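Local coordinates for protein spydx (Streptococcus pyogenes, PDB 2J43) that binds host lung glycogen through its paired family 41 carbohydrate-binding modules, as part of a streptococcal pullulanase that probably hydrolyses alpha-1,6-glucosidic linkages, at residues A[71-74]-A[78-81]. Numbering follows the deposited sequence.
Sequences INNK and NLSK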
ATOM      1  N   ILE A  71     -16.655  11.944  -5.290  1.00 11.90           N
ATOM      2  CA  ILE A  71     -16.191  13.276  -5.712  1.00 11.80           C
ATOM      3  C   ILE A  71     -17.350  13.895  -6.447  1.00 10.99           C
ATOM      4  O   ILE A  71     -17.879  13.306  -7.420  1.00 12.45           O
ATOM      5  CB  ILE A  71     -14.905  13.218  -6.618  1.00 11.70           C
ATOM      6  CG1 ILE A  71     -13.739  12.649  -5.818  1.00 14.55           C
ATOM      7  CG2 ILE A  71     -14.535  14.626  -7.154  1.00 11.67           C
ATOM      8  CD1 ILE A  71     -12.484  12.475  -6.590  1.00 17.88           C
ATOM      9  N   ASN A  72     -17.752  15.080  -6.028  1.00 10.60           N
ATOM     10  CA  ASN A  72     -18.845  15.811  -6.658  1.00 10.72           C
ATOM     11  C   ASN A  72     -18.347  17.134  -7.179  1.00 11.78           C
ATOM     12  O   ASN A  72     -17.165  17.433  -7.067  1.00 11.01           O
ATOM     13  CB  ASN A  72     -20.065  15.990  -5.723  1.00 10.57           C
ATOM     14  CG  ASN A  72     -19.835  16.937  -4.509  1.00 11.50           C
ATOM     15  OD1 ASN A  72     -18.897  17.704  -4.504  1.00 11.64           O
ATOM     16  ND2 ASN A  72     -20.797  16.981  -3.556  1.00 12.17           N
ATOM     17  N   ASN A  73     -19.253  17.861  -7.809  1.00 13.27           N
ATOM     18  CA  ASN A  73     -18.988  19.250  -8.152  1.00 14.91           C
ATOM     19  C   ASN A  73     -20.111  20.134  -7.686  1.00 15.43           C
ATOM     20  O   ASN A  73     -21.108  19.691  -7.123  1.00 15.76           O
ATOM     21  CB  ASN A  73     -18.682  19.395  -9.633  1.00 14.13           C
ATOM     22  CG  ASN A  73     -19.882  19.059 -10.516  1.00 14.95           C
ATOM     23  OD1 ASN A  73     -21.025  19.028 -10.046  1.00 14.22           O
ATOM     24  ND2 ASN A  73     -19.603  18.831 -11.801  1.00 15.36           N
ATOM     25  N   LYS A  74     -19.931  21.438  -7.837  1.00 16.85           N
ATOM     26  CA  LYS A  74     -20.869  22.368  -7.237  1.00 18.40           C
ATOM     27  C   LYS A  74     -22.223  22.380  -7.978  1.00 19.22           C
ATOM     28  O   LYS A  74     -23.225  22.766  -7.391  1.00 21.39           O
ATOM     29  CB  LYS A  74     -20.226  23.752  -7.068  1.00 19.47           C
ATOM     30  CG  LYS A  74     -19.849  24.401  -8.340  1.00 21.11           C
ATOM     31  CD  LYS A  74     -19.239  25.824  -8.117  1.00 23.50           C
ATOM     32  CE  LYS A  74     -18.508  26.243  -9.387  1.00 24.38           C
ATOM     33  NZ  LYS A  74     -19.413  26.662 -10.493  1.00 22.67           N
ATOM     34  N   ASN A  78     -22.485  13.626  -9.318  1.00 14.20           N
ATOM     35  CA  ASN A  78     -21.645  12.610  -8.702  1.00 14.13           C
ATOM     36  C   ASN A  78     -20.658  12.149  -9.767  1.00 13.88           C
ATOM     37  O   ASN A  78     -20.989  11.319 -10.687  1.00 15.32           O
ATOM     38  CB  ASN A  78     -22.526  11.483  -8.126  1.00 13.06           C
ATOM     39  CG  ASN A  78     -21.727  10.352  -7.494  1.00 12.05           C
ATOM     40  OD1 ASN A  78     -20.496  10.323  -7.544  1.00 14.29           O
ATOM     41  ND2 ASN A  78     -22.454   9.431  -6.813  1.00 12.42           N
ATOM     42  N   LEU A  79     -19.435  12.681  -9.720  1.00 13.64           N
ATOM     43  CA  LEU A  79     -18.479  12.470 -10.798  1.00 13.14           C
ATOM     44  C   LEU A  79     -17.767  11.122 -10.737  1.00 13.14           C
ATOM     45  O   LEU A  79     -17.391  10.566 -11.778  1.00 16.69           O
ATOM     46  CB  LEU A  79     -17.432  13.611 -10.788  1.00 13.35           C
ATOM     47  CG  LEU A  79     -18.005  14.993 -11.027  1.00 14.72           C
ATOM     48  CD1 LEU A  79     -16.951  16.033 -10.792  1.00 13.71           C
ATOM     49  CD2 LEU A  79     -18.591  15.072 -12.471  1.00 15.55           C
ATOM     50  N   SER A  80     -17.542  10.598  -9.530  1.00 12.02           N
ATOM     51  CA  SER A  80     -16.824   9.353  -9.323  1.00 11.88           C
ATOM     52  C   SER A  80     -17.672   8.062  -9.322  1.00 12.65           C
ATOM     53  O   SER A  80     -17.140   6.978  -9.474  1.00 14.39           O
ATOM     54  CB  SER A  80     -16.035   9.386  -8.015  1.00 11.54           C
ATOM     55  OG  SER A  80     -16.919   9.612  -6.944  1.00 11.73           O
ATOM     56  N   LYS A  81     -18.964   8.253  -9.071  1.00 13.68           N
ATOM     57  CA  LYS A  81     -19.876   7.246  -8.482  1.00 13.78           C
ATOM     58  C   LYS A  81     -19.509   7.029  -7.023  1.00 11.90           C
ATOM     59  O   LYS A  81     -18.420   7.375  -6.554  1.00 12.42           O
ATOM     60  CB  LYS A  81     -19.907   5.906  -9.205  1.00 14.44           C
ATOM     61  CG  LYS A  81     -20.098   5.982 -10.706  1.00 17.94           C
ATOM     62  CD  LYS A  81     -19.984   4.561 -11.341  1.00 25.60           C
ATOM     63  CE  LYS A  81     -20.130   4.597 -12.878  1.00 29.12           C
ATOM     64  NZ  LYS A  81     -20.167   3.215 -13.466  1.00 34.94           N
TER
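I71 meets L79 and S80 through both of its backbone polar atoms. Its N donates to the hydroxyl of S80, I71 N to S80 OG 2.9 Å, in a nearly straight bond (166° at the hydrogen). S80 OG in turn donates to the carbonyl oxygen of K81, 2.7 Å from OG to K81 O, so the hydroxyl is used as acceptor and donor at once. A chi1 of 59° sets OG between the backbone N and carbonyl carbon of S80, turned to the strand. I71 O takes two amides: L79 N at 2.8 Å from I71 O and, weakly, S80 N at 3.4 Å. The contact lies where strand 66-73 of the first carbohydrate-binding module, in its four-stranded antiparallel sheet, runs out into the loop leading to strand 83-86; here I71 N is bonded by a side-chain hydroxyl and not by a backbone carbonyl of the loop. Further out, the side chains of L79 and N73 cross at about a right angle, with L79 CD1 4.0 Å from N73 CB, and L79 also touches L21 of strand 21-27. N73 ND2 lies 4.0 Å from L79 CD2 and is hydrogen-bonded to the carboxylates of E77 and E16. The side-chain ND2 of N72 donates to P37 O, and ND2 of N78 to D82 OD1.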